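Local coordinates for protein putative pyridoxamine 5-phosphate-dependent dehydrase, Wbdk (Escherichia coli O55:H7, PDB 2GMU) that catalyses removal of the C3'-hydroxyl group from GDP-4-keto-6-deoxy-D-mannose by combined transamination and deoxygenation, a step in the biosynthesis of L-colitose, at residues V135-N140 and N162-G167; E34-Y39 and V251-M256; V85-W90 and N339-T344; L212-H217 and F244-Y249. All coordinates share one frame; numbering follows the deposited sequence.

How the contacts relate
Contact 2 opens first from the N terminus, at E34-Y39 on the first turns of a helix, and contact 3 opens next at V85-W90, where a strand of the large sheet ends. Contact 1 then opens and closes between V135-N140 and N162-G167, two loops leaving parallel strands, and contact 4 follows in series between L212-H217 and F244-Y249. Both are nested within the long loops closed by contact 2 at V251-M256 and by contact 3 at N339-T344; these two loops cross. Contact 1 packs on contact 3, with V135 against S89, and both touch one PDG. Contacts 2 and 4 join through V251 and R215 and share the other.

Contact 1 (V135-N140 and N162-G167); sequences VNLLGN and NCESMG. With PDG (N-({3-hydroxy-2-methyl-5-[(phosphonooxy)methyl]pyridin-4-yl}methyl)-D-glutamic acid), chain D.
G139 and S165 bring their backbones together, with CA atoms 3.8 Å apart, where two irregular loops run past each other; N136 and L138 lie likewise beside N162 and E164. N162-S165 is a type I beta turn, and from it E164 and S165 reach the backbone of V135-N140. S165 reaches in with OG, which donates to N136 O over a short 2.5 Å, from above the carbonyl plane. The same OG accepts a weak bond from G139 N, so one hydroxyl spans the bend between N136 and G139. The two oxygens of E164 have different partners. With the chain extended beyond CG (chi2 177°), OE1 takes the L138 N-H at 2.8 Å through its anti lone pair, while OE2 lies 2.5 Å from O3 of the bound PDG. The backbone bond thus holds the carboxylate that meets the cofactor's phenolic oxygen. N136 ND2 gives a bond to N162 OD1 at 3.0 Å, the two amide planes standing 79° apart, and N136 OD1 is held by N142. A water bridges N136 O and E164 N. C163 lies against the pyridine ring through CB, 3.7 Å from PDG N1. The two loops continue the parallel strands 129-135 and 157-161, while C163 packs on strand 181-185 and M166 on helix 34-47.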
# COMPACT_ATOMS: atom_id res chain seq x y z
N VAL A 135 -2.35 18.48 11.31
CA VAL A 135 -1.47 17.47 11.82
C VAL A 135 -1.28 17.71 13.30
O VAL A 135 -0.99 18.83 13.72
CB VAL A 135 -0.11 17.51 11.13
CG1 VAL A 135 0.77 16.40 11.71
CG2 VAL A 135 -0.27 17.32 9.63
N ASN A 136 -1.45 16.66 14.09
CA ASN A 136 -1.25 16.79 15.53
C ASN A 136 0.16 16.31 15.82
O ASN A 136 0.43 15.11 15.89
CB ASN A 136 -2.30 16.00 16.31
CG ASN A 136 -3.67 16.53 15.99
OD1 ASN A 136 -3.91 17.74 16.11
ND2 ASN A 136 -4.57 15.65 15.59
N LEU A 137 1.06 17.29 15.96
CA LEU A 137 2.47 17.01 16.16
C LEU A 137 2.95 16.51 17.50
O LEU A 137 2.71 17.13 18.53
CB LEU A 137 3.33 18.17 15.68
CG LEU A 137 4.57 17.74 14.91
CD1 LEU A 137 4.18 17.37 13.49
CD2 LEU A 137 5.59 18.88 14.87
N LEU A 138 3.69 15.39 17.43
CA LEU A 138 4.33 14.79 18.58
C LEU A 138 3.42 14.50 19.75
O LEU A 138 3.91 14.48 20.87
CB LEU A 138 5.43 15.75 19.07
CG LEU A 138 6.49 16.00 18.00
CD1 LEU A 138 7.58 16.91 18.57
CD2 LEU A 138 7.09 14.67 17.57
N GLY A 139 2.14 14.28 19.50
CA GLY A 139 1.23 13.98 20.58
C GLY A 139 0.37 15.17 20.97
O GLY A 139 -0.63 15.01 21.68
N ASN A 140 0.75 16.35 20.50
CA ASN A 140 0.05 17.61 20.81
C ASN A 140 -1.09 17.96 19.83
O ASN A 140 -0.85 18.18 18.64
CB ASN A 140 1.06 18.79 20.90
CG ASN A 140 0.57 19.97 21.73
OD1 ASN A 140 -0.16 19.82 22.72
ND2 ASN A 140 1.00 21.16 21.31
N ASN A 162 -3.47 12.15 12.36
CA ASN A 162 -3.24 11.88 13.77
C ASN A 162 -2.25 10.76 14.03
O ASN A 162 -2.30 10.12 15.07
CB ASN A 162 -4.57 11.61 14.51
CG ASN A 162 -4.47 11.82 16.00
OD1 ASN A 162 -3.99 12.85 16.46
ND2 ASN A 162 -4.92 10.82 16.75
N CYS A 163 -1.34 10.55 13.08
CA CYS A 163 -0.33 9.51 13.18
C CYS A 163 0.64 9.60 14.35
O CYS A 163 1.26 8.61 14.70
CB CYS A 163 0.41 9.27 11.84
SG CYS A 163 -0.74 8.56 10.63
N GLU A 164 0.80 10.78 14.95
CA GLU A 164 1.73 10.91 16.08
C GLU A 164 1.01 11.21 17.37
O GLU A 164 1.63 11.32 18.43
CB GLU A 164 2.72 12.08 15.88
CG GLU A 164 3.47 11.97 14.54
CD GLU A 164 4.39 13.14 14.28
OE1 GLU A 164 4.47 14.11 15.01
OE2 GLU A 164 5.10 12.98 13.19
N SER A 165 -0.31 11.35 17.29
CA SER A 165 -1.01 11.74 18.48
C SER A 165 -2.14 10.85 18.94
O SER A 165 -3.12 11.31 19.55
CB SER A 165 -1.38 13.20 18.37
OG SER A 165 -0.22 13.91 18.00
N MET A 166 -2.00 9.58 18.67
CA MET A 166 -3.02 8.69 19.12
C MET A 166 -3.19 8.89 20.62
O MET A 166 -2.20 8.89 21.36
CB MET A 166 -2.61 7.22 18.86
CG MET A 166 -3.54 6.23 19.56
SD MET A 166 -3.14 4.50 19.22
CE MET A 166 -3.75 4.32 17.52
N GLY A 167 -4.43 9.04 21.08
CA GLY A 167 -4.63 9.18 22.51
C GLY A 167 -4.73 10.61 23.02
O GLY A 167 -5.10 10.84 24.17
N1 PDG D . 2.03 10.98 9.01
C2 PDG D . 2.74 11.49 10.01
C2A PDG D . 2.51 12.90 10.48
C3 PDG D . 3.70 10.71 10.63
O3 PDG D . 4.45 11.17 11.65
C4 PDG D . 3.89 9.42 10.18
C4A PDG D . 4.96 8.56 10.90
C5 PDG D . 3.17 8.90 9.09
C6 PDG D . 2.19 9.73 8.57
C5A PDG D . 3.33 7.56 8.79
OP4 PDG D . 2.77 6.42 9.26
P PDG D . 3.51 5.11 8.72
OP1 PDG D . 4.93 5.15 9.12
OP2 PDG D . 2.75 3.87 9.43
OP3 PDG D . 3.39 4.95 7.11
NA PDG D . 6.19 8.59 10.16
CAA PDG D . 7.14 7.60 10.40
CBA PDG D . 8.49 7.56 9.66
CGA PDG D . 9.31 6.38 10.23
CDA PDG D . 9.07 5.09 9.42
OE1 PDG D . 7.92 4.84 8.88
OE2 PDG D . 10.02 4.24 9.28
CA PDG D . 6.83 6.52 11.43
OA PDG D . 7.24 6.66 12.64
OXT PDG D . 6.19 5.47 11.06
O HOH W 1 0.11 13.30 13.89

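Contact 2 (E34-Y39 and V251-M256); sequences EYVKQY and VRPLEM. With PDG (N-({3-hydroxy-2-methyl-5-[(phosphonooxy)methyl]pyridin-4-yl}methyl)-D-glutamic acid), chain E.
E255 brings its carboxylate up to the first turn of helix 34-47, and this is the tight part of the contact. OE2 accepts from Y35 N at 2.7 Å and OE1 from V36 N at 3.2 Å, both N-H groups arriving from above the carboxylate plane. OE1 is also bound by G33 N, so the amides of G33, Y35 and V36 are all bound by one side chain from a distant part of the sequence; E34 N is close but badly angled. The bend at chi2 (87°) turns the acid across to the helix. Its plane stands 81° from the Y35 ring, whose edge it meets, with CD2 of Y35 3.1 Å from E255 OE2. The helix start would probably stabilise the negative charge. Beside the acid, V36 CG2 rests on P253 CG at 3.8 Å, and M54 of strand 51-55 covers both. The outer side is looser: the side chain of exposed E34 barely touches E255, its OE1 lying 5.3 Å from E255 OE2, two like charges not in contact. Further along, the edge of the R252 guanidinium meets the side-chain carboxylate of PDG, NH1 donating to OE2 at 2.8 Å and NH2 to OE1, while NE forms a salt bridge with E196 of the second subunit. R252 thus lies in the L-glutamate site of a pyridoxal phosphate pocket built from both subunits, as in fold type I enzymes.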
# COMPACT_ATOMS: atom_id res chain seq x y z
N GLU A 34 -11.60 -11.63 10.28
CA GLU A 34 -12.25 -11.43 11.57
C GLU A 34 -11.47 -10.54 12.52
O GLU A 34 -12.05 -9.59 13.07
CB GLU A 34 -12.65 -12.71 12.32
CG GLU A 34 -13.12 -13.89 11.46
CD GLU A 34 -13.00 -15.19 12.23
OE1 GLU A 34 -12.63 -15.23 13.41
OE2 GLU A 34 -13.29 -16.26 11.52
N TYR A 35 -10.18 -10.85 12.75
CA TYR A 35 -9.38 -10.03 13.66
C TYR A 35 -9.35 -8.57 13.26
O TYR A 35 -9.52 -7.66 14.10
CB TYR A 35 -7.99 -10.61 13.88
CG TYR A 35 -8.09 -11.85 14.71
CD1 TYR A 35 -8.22 -11.76 16.10
CD2 TYR A 35 -8.12 -13.11 14.12
CE1 TYR A 35 -8.33 -12.90 16.89
CE2 TYR A 35 -8.23 -14.27 14.90
CZ TYR A 35 -8.33 -14.16 16.28
OH TYR A 35 -8.46 -15.29 17.05
N VAL A 36 -9.14 -8.34 11.97
CA VAL A 36 -9.12 -6.98 11.48
C VAL A 36 -10.45 -6.32 11.82
O VAL A 36 -10.52 -5.19 12.32
CB VAL A 36 -8.73 -6.88 10.00
CG1 VAL A 36 -9.17 -5.56 9.39
CG2 VAL A 36 -7.21 -7.02 9.84
N LYS A 37 -11.54 -7.05 11.56
CA LYS A 37 -12.87 -6.53 11.83
C LYS A 37 -13.12 -6.23 13.32
O LYS A 37 -13.65 -5.19 13.70
CB LYS A 37 -13.97 -7.34 11.17
CG LYS A 37 -15.23 -6.53 10.91
CD LYS A 37 -16.35 -7.38 10.32
CE LYS A 37 -16.04 -8.88 10.27
NZ LYS A 37 -17.22 -9.75 10.42
N GLN A 38 -12.69 -7.14 14.18
CA GLN A 38 -12.84 -6.96 15.61
C GLN A 38 -12.10 -5.69 16.00
O GLN A 38 -12.61 -4.81 16.69
CB GLN A 38 -12.22 -8.14 16.37
CG GLN A 38 -12.94 -9.48 16.16
CD GLN A 38 -12.50 -10.57 17.14
OE1 GLN A 38 -12.09 -10.28 18.29
NE2 GLN A 38 -12.56 -11.82 16.69
N TYR A 39 -10.86 -5.63 15.54
CA TYR A 39 -10.01 -4.50 15.79
C TYR A 39 -10.70 -3.18 15.44
O TYR A 39 -10.72 -2.23 16.23
CB TYR A 39 -8.74 -4.66 14.94
CG TYR A 39 -7.77 -3.53 15.15
CD1 TYR A 39 -7.20 -3.31 16.41
CD2 TYR A 39 -7.41 -2.69 14.09
CE1 TYR A 39 -6.27 -2.29 16.60
CE2 TYR A 39 -6.47 -1.67 14.26
CZ TYR A 39 -5.92 -1.47 15.53
OH TYR A 39 -5.00 -0.48 15.74
N VAL A 251 -4.52 -2.19 -0.14
CA VAL A 251 -3.75 -1.75 1.00
C VAL A 251 -4.27 -2.40 2.26
O VAL A 251 -4.28 -1.82 3.34
CB VAL A 251 -3.63 -0.24 1.15
CG1 VAL A 251 -2.89 0.34 -0.06
CG2 VAL A 251 -5.01 0.41 1.28
N ARG A 252 -4.71 -3.64 2.08
CA ARG A 252 -5.23 -4.38 3.19
C ARG A 252 -4.16 -4.65 4.22
O ARG A 252 -3.00 -4.84 3.88
CB ARG A 252 -5.75 -5.73 2.72
CG ARG A 252 -7.07 -5.65 1.98
CD ARG A 252 -7.50 -7.04 1.50
NE ARG A 252 -6.44 -7.72 0.78
CZ ARG A 252 -6.63 -8.58 -0.22
NH1 ARG A 252 -7.85 -8.90 -0.65
NH2 ARG A 252 -5.58 -9.13 -0.80
N PRO A 253 -4.56 -4.70 5.47
CA PRO A 253 -3.60 -5.02 6.50
C PRO A 253 -3.63 -6.54 6.64
O PRO A 253 -4.54 -7.23 6.15
CB PRO A 253 -4.17 -4.43 7.79
CG PRO A 253 -5.68 -4.42 7.57
CD PRO A 253 -5.91 -4.52 6.07
N LEU A 254 -2.63 -7.08 7.31
CA LEU A 254 -2.59 -8.51 7.53
C LEU A 254 -3.47 -8.88 8.71
O LEU A 254 -3.58 -8.11 9.69
CB LEU A 254 -1.16 -9.01 7.75
CG LEU A 254 -0.32 -8.95 6.47
CD1 LEU A 254 1.08 -9.46 6.75
CD2 LEU A 254 -0.97 -9.82 5.39
N GLU A 255 -4.08 -10.04 8.64
CA GLU A 255 -4.91 -10.45 9.75
C GLU A 255 -4.16 -10.37 11.08
O GLU A 255 -4.72 -10.06 12.14
CB GLU A 255 -5.55 -11.82 9.52
CG GLU A 255 -6.43 -12.23 10.70
CD GLU A 255 -7.83 -11.71 10.60
OE1 GLU A 255 -8.11 -10.65 10.07
OE2 GLU A 255 -8.71 -12.52 11.14
N MET A 256 -2.85 -10.65 11.03
CA MET A 256 -1.97 -10.63 12.20
C MET A 256 -1.92 -9.27 12.89
O MET A 256 -2.04 -9.14 14.11
CB MET A 256 -0.53 -11.03 11.84
CG MET A 256 -0.19 -12.46 12.20
SD MET A 256 1.53 -12.87 11.80
CE MET A 256 1.29 -14.52 11.10
N1 PDG E . -2.70 -8.31 -11.36
C2 PDG E . -3.27 -9.42 -11.81
C2A PDG E . -3.39 -9.70 -13.28
C3 PDG E . -3.76 -10.35 -10.91
O3 PDG E . -4.36 -11.50 -11.31
C4 PDG E . -3.63 -10.11 -9.57
C4A PDG E . -4.16 -11.18 -8.59
C5 PDG E . -3.05 -8.93 -9.09
C6 PDG E . -2.56 -8.05 -10.05
C5A PDG E . -2.87 -8.83 -7.70
OP4 PDG E . -1.88 -9.06 -6.79
P PDG E . -2.40 -8.88 -5.28
OP1 PDG E . -3.53 -9.78 -4.98
OP2 PDG E . -1.17 -9.24 -4.31
OP3 PDG E . -2.86 -7.35 -5.02
NA PDG E . -5.42 -10.77 -8.10
CAA PDG E . -5.84 -11.23 -6.92
CBA PDG E . -7.21 -10.79 -6.36
CGA PDG E . -7.52 -11.56 -5.07
CDA PDG E . -7.10 -10.74 -3.84
OE1 PDG E . -6.02 -10.05 -3.85
OE2 PDG E . -7.85 -10.76 -2.79
CA PDG E . -4.94 -12.21 -6.14
OA PDG E . -3.73 -11.89 -5.86
OXT PDG E . -5.40 -13.35 -5.78

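Contact 3 (V85-W90 and N339-T344); sequences VPAVSW and NFLKNT. With PDG (N-({3-hydroxy-2-methyl-5-[(phosphonooxy)methyl]pyridin-4-yl}methyl)-D-glutamic acid), chain D.
A87 and F340 meet through the backbone, F340 N donating to A87 O at 3.2 Å nearly along the C=O axis, and the side chains are arranged round this bond. The F340 side chain starts close to the carbonyl, with CB 3.5 Å from A87 O, and its ring stacks on Y94. On another side the A87 methyl meets L341 CD1 at 3.7 Å. N339 extends with CG opposite the backbone N (chi1 171°), and this brings OD1 round to accept from L341 N, above the carbonyl plane; the result is an Asx turn that leads into the short 3-10 segment 340-342. F340 O, at the start of this segment, takes two bonds from N343 just beyond its end, through N343 N and N343 ND2, both at the same face of its plane. N343 OD1 is in turn bonded by F244 N of the second subunit.

W90 turns away from N339-T344 to the cofactor. One face of its indole lies under PDG CBA, which sits toward the rim, 3.1 Å from W90 CZ2, while W90 CB comes within 3.2 Å of PDG C3 on the pyridine ring. S89 OG approaches the C2A methyl at 3.4 Å. H217 and F244 of the second subunit also meet the indole, F244 edge-to-face, so W90 belongs to a site shared across the dimer. The contact joins the loop after strand 82-86 to the loop before helix 344-347, with helix 91-99 touching F340 and S89, strand 103-107 against L341, and helix 359-367 behind A87 and N339.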
# COMPACT_ATOMS: atom_id res chain seq x y z
N VAL A 85 -1.89 23.09 4.48
CA VAL A 85 -1.06 22.22 5.31
C VAL A 85 0.04 23.01 6.03
O VAL A 85 0.53 24.02 5.54
CB VAL A 85 -0.43 21.10 4.50
CG1 VAL A 85 -1.53 20.39 3.74
CG2 VAL A 85 0.58 21.67 3.50
N PRO A 86 0.45 22.53 7.20
CA PRO A 86 1.51 23.15 7.95
C PRO A 86 2.83 22.76 7.29
O PRO A 86 2.87 21.79 6.53
CB PRO A 86 1.49 22.51 9.33
CG PRO A 86 0.71 21.20 9.18
CD PRO A 86 -0.12 21.35 7.91
N ALA A 87 3.91 23.48 7.61
CA ALA A 87 5.23 23.22 7.03
C ALA A 87 6.03 22.09 7.66
O ALA A 87 7.06 21.66 7.16
CB ALA A 87 6.04 24.51 6.97
N VAL A 88 5.56 21.59 8.80
CA VAL A 88 6.26 20.52 9.45
C VAL A 88 5.34 19.33 9.62
O VAL A 88 4.24 19.46 10.15
CB VAL A 88 6.86 20.97 10.78
CG1 VAL A 88 7.60 19.82 11.43
CG2 VAL A 88 7.80 22.14 10.50
N SER A 89 5.83 18.19 9.11
CA SER A 89 5.11 16.93 9.17
C SER A 89 5.85 15.83 8.41
O SER A 89 6.84 16.06 7.71
CB SER A 89 3.67 17.08 8.69
OG SER A 89 3.02 15.82 8.72
N TRP A 90 5.35 14.61 8.51
CA TRP A 90 5.95 13.51 7.78
C TRP A 90 5.70 13.66 6.27
O TRP A 90 4.74 14.30 5.83
CB TRP A 90 5.51 12.14 8.36
CG TRP A 90 6.26 11.00 7.73
CD1 TRP A 90 5.75 10.05 6.90
CD2 TRP A 90 7.64 10.69 7.91
NE1 TRP A 90 6.73 9.16 6.54
CE2 TRP A 90 7.91 9.53 7.13
CE3 TRP A 90 8.68 11.27 8.64
CZ2 TRP A 90 9.19 8.98 7.05
CZ3 TRP A 90 9.94 10.71 8.57
CH2 TRP A 90 10.20 9.58 7.79
N ASN A 339 11.89 21.36 8.44
CA ASN A 339 11.12 22.14 7.49
C ASN A 339 11.01 21.40 6.16
O ASN A 339 11.96 21.31 5.40
CB ASN A 339 11.71 23.55 7.36
CG ASN A 339 11.10 24.32 6.23
OD1 ASN A 339 9.93 24.13 5.93
ND2 ASN A 339 11.91 25.15 5.59
N PHE A 340 9.84 20.82 5.91
CA PHE A 340 9.59 20.07 4.68
C PHE A 340 9.96 20.84 3.43
O PHE A 340 10.43 20.29 2.43
CB PHE A 340 8.13 19.58 4.57
CG PHE A 340 7.93 18.58 3.45
CD1 PHE A 340 8.42 17.27 3.54
CD2 PHE A 340 7.26 18.95 2.29
CE1 PHE A 340 8.25 16.35 2.50
CE2 PHE A 340 7.06 18.05 1.24
CZ PHE A 340 7.56 16.75 1.35
N LEU A 341 9.72 22.14 3.49
CA LEU A 341 9.98 23.02 2.36
C LEU A 341 11.42 23.05 1.90
O LEU A 341 11.74 23.60 0.84
CB LEU A 341 9.37 24.40 2.53
CG LEU A 341 7.86 24.30 2.46
CD1 LEU A 341 7.23 25.23 3.49
CD2 LEU A 341 7.37 24.61 1.04
N LYS A 342 12.30 22.47 2.68
CA LYS A 342 13.69 22.45 2.29
C LYS A 342 13.91 21.40 1.21
O LYS A 342 14.94 21.40 0.52
CB LYS A 342 14.57 22.15 3.49
CG LYS A 342 14.38 20.73 4.01
CD LYS A 342 15.03 20.50 5.37
CE LYS A 342 14.49 19.28 6.11
NZ LYS A 342 15.46 18.66 7.03
N ASN A 343 12.90 20.52 1.06
CA ASN A 343 12.93 19.43 0.09
C ASN A 343 12.65 19.87 -1.35
O ASN A 343 11.68 19.43 -1.97
CB ASN A 343 12.03 18.28 0.54
CG ASN A 343 12.49 17.65 1.84
OD1 ASN A 343 13.55 16.99 1.88
ND2 ASN A 343 11.71 17.86 2.91
N THR A 344 13.52 20.72 -1.89
CA THR A 344 13.40 21.29 -3.23
C THR A 344 13.18 20.28 -4.33
O THR A 344 12.36 20.44 -5.23
CB THR A 344 14.59 22.21 -3.54
OG1 THR A 344 15.76 21.45 -3.73
CG2 THR A 344 14.80 23.18 -2.38
N1 PDG D . 2.03 10.98 9.01
C2 PDG D . 2.74 11.49 10.01
C2A PDG D . 2.51 12.90 10.48
C3 PDG D . 3.70 10.71 10.63
O3 PDG D . 4.45 11.17 11.65
C4 PDG D . 3.89 9.42 10.18
C4A PDG D . 4.96 8.56 10.90
C5 PDG D . 3.17 8.90 9.09
C6 PDG D . 2.19 9.73 8.57
C5A PDG D . 3.33 7.56 8.79
OP4 PDG D . 2.77 6.42 9.26
P PDG D . 3.51 5.11 8.72
OP1 PDG D . 4.93 5.15 9.12
OP2 PDG D . 2.75 3.87 9.43
OP3 PDG D . 3.39 4.95 7.11
NA PDG D . 6.19 8.59 10.16
CAA PDG D . 7.14 7.60 10.40
CBA PDG D . 8.49 7.56 9.66
CGA PDG D . 9.31 6.38 10.23
CDA PDG D . 9.07 5.09 9.42
OE1 PDG D . 7.92 4.84 8.88
OE2 PDG D . 10.02 4.24 9.28
CA PDG D . 6.83 6.52 11.43
OA PDG D . 7.24 6.66 12.64
OXT PDG D . 6.19 5.47 11.06

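Contact 4 (L212-H217 and F244-Y249); sequences LCIRAH and FVLPGY. With PDG (N-({3-hydroxy-2-methyl-5-[(phosphonooxy)methyl]pyridin-4-yl}methyl)-D-glutamic acid), chain E.
The carbonyl oxygen of I214, in the last turn of helix 205-215, accepts from Y249 N at 2.7 Å and also receives a CA-H...O contact from G248 CA at 3.4 Å. A second backbone bond, H217 N to Y249 O, again 2.7 Å, lies close by, so the end of the F244-Y249 loop is bonded both to I214 and to H217, three residues on. G248 has no side chain, and its CA passes only 3.8 Å from that of I214; the I214 side chain packs on it through CB and CG2. C213 SG touches V245 CG2 (3.7 Å) and L246 CB. F244 turns its ring edge to H217 O, with CD2 3.1 Å from that oxygen, which also binds Y95 OH of the second subunit.

H217 has a left-handed backbone (phi 62°), and with CG beside its backbone N (chi1 -48°) the imidazole reaches PDG, where NE2 donates a weak bond to OE1 at 2.9 Å. A histidine whose backbone N-H is bonded to the loop at Y249 and whose ring lies against a carboxylate of the glutamate adduct is consistent with the L-glutamate site of this pyridoxal phosphate enzyme family, built from both subunits.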
# COMPACT_ATOMS: atom_id res chain seq x y z
N LEU A 212 -14.03 1.29 2.33
CA LEU A 212 -14.09 -0.17 2.27
C LEU A 212 -13.79 -0.68 0.87
O LEU A 212 -13.16 -1.72 0.67
CB LEU A 212 -15.49 -0.68 2.67
CG LEU A 212 -15.83 -0.47 4.14
CD1 LEU A 212 -17.19 -1.09 4.42
CD2 LEU A 212 -14.77 -1.10 5.03
N CYS A 213 -14.28 0.06 -0.11
CA CYS A 213 -14.12 -0.29 -1.50
C CYS A 213 -12.71 -0.10 -2.08
O CYS A 213 -12.16 -1.00 -2.72
CB CYS A 213 -15.24 0.40 -2.32
SG CYS A 213 -15.21 0.14 -4.12
N ILE A 214 -12.11 1.08 -1.85
CA ILE A 214 -10.79 1.42 -2.37
C ILE A 214 -9.60 0.77 -1.70
O ILE A 214 -8.50 0.76 -2.25
CB ILE A 214 -10.57 2.91 -2.56
CG1 ILE A 214 -10.83 3.68 -1.26
CG2 ILE A 214 -11.48 3.42 -3.67
CD1 ILE A 214 -10.31 5.11 -1.28
N ARG A 215 -9.84 0.25 -0.49
CA ARG A 215 -8.80 -0.42 0.28
C ARG A 215 -8.48 -1.75 -0.37
O ARG A 215 -7.36 -2.28 -0.32
CB ARG A 215 -9.32 -0.74 1.69
CG ARG A 215 -8.45 -1.74 2.46
CD ARG A 215 -8.81 -1.88 3.94
NE ARG A 215 -10.12 -2.53 4.12
CZ ARG A 215 -10.67 -2.90 5.28
NH1 ARG A 215 -10.09 -2.71 6.47
NH2 ARG A 215 -11.87 -3.47 5.25
N ALA A 216 -9.52 -2.30 -0.98
CA ALA A 216 -9.39 -3.59 -1.59
C ALA A 216 -9.98 -3.73 -2.95
O ALA A 216 -11.14 -4.12 -3.08
CB ALA A 216 -10.02 -4.64 -0.69
N HIS A 217 -9.14 -3.44 -3.94
CA HIS A 217 -9.45 -3.60 -5.34
C HIS A 217 -10.60 -2.79 -5.92
O HIS A 217 -10.95 -2.98 -7.09
CB HIS A 217 -9.57 -5.11 -5.67
CG HIS A 217 -8.43 -5.94 -5.14
ND1 HIS A 217 -7.15 -5.88 -5.68
CD2 HIS A 217 -8.40 -6.86 -4.13
CE1 HIS A 217 -6.39 -6.73 -5.00
NE2 HIS A 217 -7.11 -7.34 -4.06
N PHE A 244 -16.10 -4.09 -10.19
CA PHE A 244 -15.24 -3.00 -9.77
C PHE A 244 -15.93 -1.69 -10.07
O PHE A 244 -16.35 -1.45 -11.20
CB PHE A 244 -13.88 -3.10 -10.49
CG PHE A 244 -13.29 -4.47 -10.27
CD1 PHE A 244 -13.47 -5.51 -11.19
CD2 PHE A 244 -12.60 -4.74 -9.09
CE1 PHE A 244 -12.96 -6.78 -10.93
CE2 PHE A 244 -12.07 -6.01 -8.83
CZ PHE A 244 -12.25 -7.03 -9.76
N VAL A 245 -16.05 -0.86 -9.05
CA VAL A 245 -16.76 0.40 -9.20
C VAL A 245 -15.96 1.64 -8.88
O VAL A 245 -16.35 2.74 -9.25
CB VAL A 245 -18.03 0.35 -8.35
CG1 VAL A 245 -18.84 -0.88 -8.75
CG2 VAL A 245 -17.67 0.27 -6.87
N LEU A 246 -14.85 1.47 -8.19
CA LEU A 246 -14.01 2.60 -7.83
C LEU A 246 -12.54 2.24 -8.00
O LEU A 246 -12.11 1.11 -7.72
CB LEU A 246 -14.28 3.14 -6.41
CG LEU A 246 -15.62 3.86 -6.23
CD1 LEU A 246 -15.69 4.43 -4.82
CD2 LEU A 246 -15.78 5.03 -7.20
N PRO A 247 -11.79 3.21 -8.48
CA PRO A 247 -10.38 3.04 -8.71
C PRO A 247 -9.63 3.13 -7.38
O PRO A 247 -9.29 4.22 -6.91
CB PRO A 247 -9.96 4.20 -9.62
CG PRO A 247 -11.10 5.21 -9.64
CD PRO A 247 -12.27 4.55 -8.93
N GLY A 248 -9.40 1.99 -6.74
CA GLY A 248 -8.73 1.98 -5.46
C GLY A 248 -7.33 1.41 -5.52
O GLY A 248 -6.55 1.68 -6.44
N TYR A 249 -7.03 0.60 -4.52
CA TYR A 249 -5.75 -0.05 -4.33
C TYR A 249 -5.95 -1.36 -3.60
O TYR A 249 -7.06 -1.82 -3.36
CB TYR A 249 -4.95 0.85 -3.35
CG TYR A 249 -4.75 2.26 -3.86
CD1 TYR A 249 -5.66 3.28 -3.58
CD2 TYR A 249 -3.65 2.55 -4.67
CE1 TYR A 249 -5.46 4.56 -4.07
CE2 TYR A 249 -3.44 3.83 -5.18
CZ TYR A 249 -4.35 4.84 -4.88
OH TYR A 249 -4.14 6.11 -5.39
N1 PDG E . -2.70 -8.31 -11.36
C2 PDG E . -3.27 -9.42 -11.81
C2A PDG E . -3.39 -9.70 -13.28
C3 PDG E . -3.76 -10.35 -10.91
O3 PDG E . -4.36 -11.50 -11.31
C4 PDG E . -3.63 -10.11 -9.57
C4A PDG E . -4.16 -11.18 -8.59
C5 PDG E . -3.05 -8.93 -9.09
C6 PDG E . -2.56 -8.05 -10.05
C5A PDG E . -2.87 -8.83 -7.70
OP4 PDG E . -1.88 -9.06 -6.79
P PDG E . -2.40 -8.88 -5.28
OP1 PDG E . -3.53 -9.78 -4.98
OP2 PDG E . -1.17 -9.24 -4.31
OP3 PDG E . -2.86 -7.35 -5.02
NA PDG E . -5.42 -10.77 -8.10
CAA PDG E . -5.84 -11.23 -6.92
CBA PDG E . -7.21 -10.79 -6.36
CGA PDG E . -7.52 -11.56 -5.07
CDA PDG E . -7.10 -10.74 -3.84
OE1 PDG E . -6.02 -10.05 -3.85
OE2 PDG E . -7.85 -10.76 -2.79
CA PDG E . -4.94 -12.21 -6.14
OA PDG E . -3.73 -11.89 -5.86
OXT PDG E . -5.40 -13.35 -5.78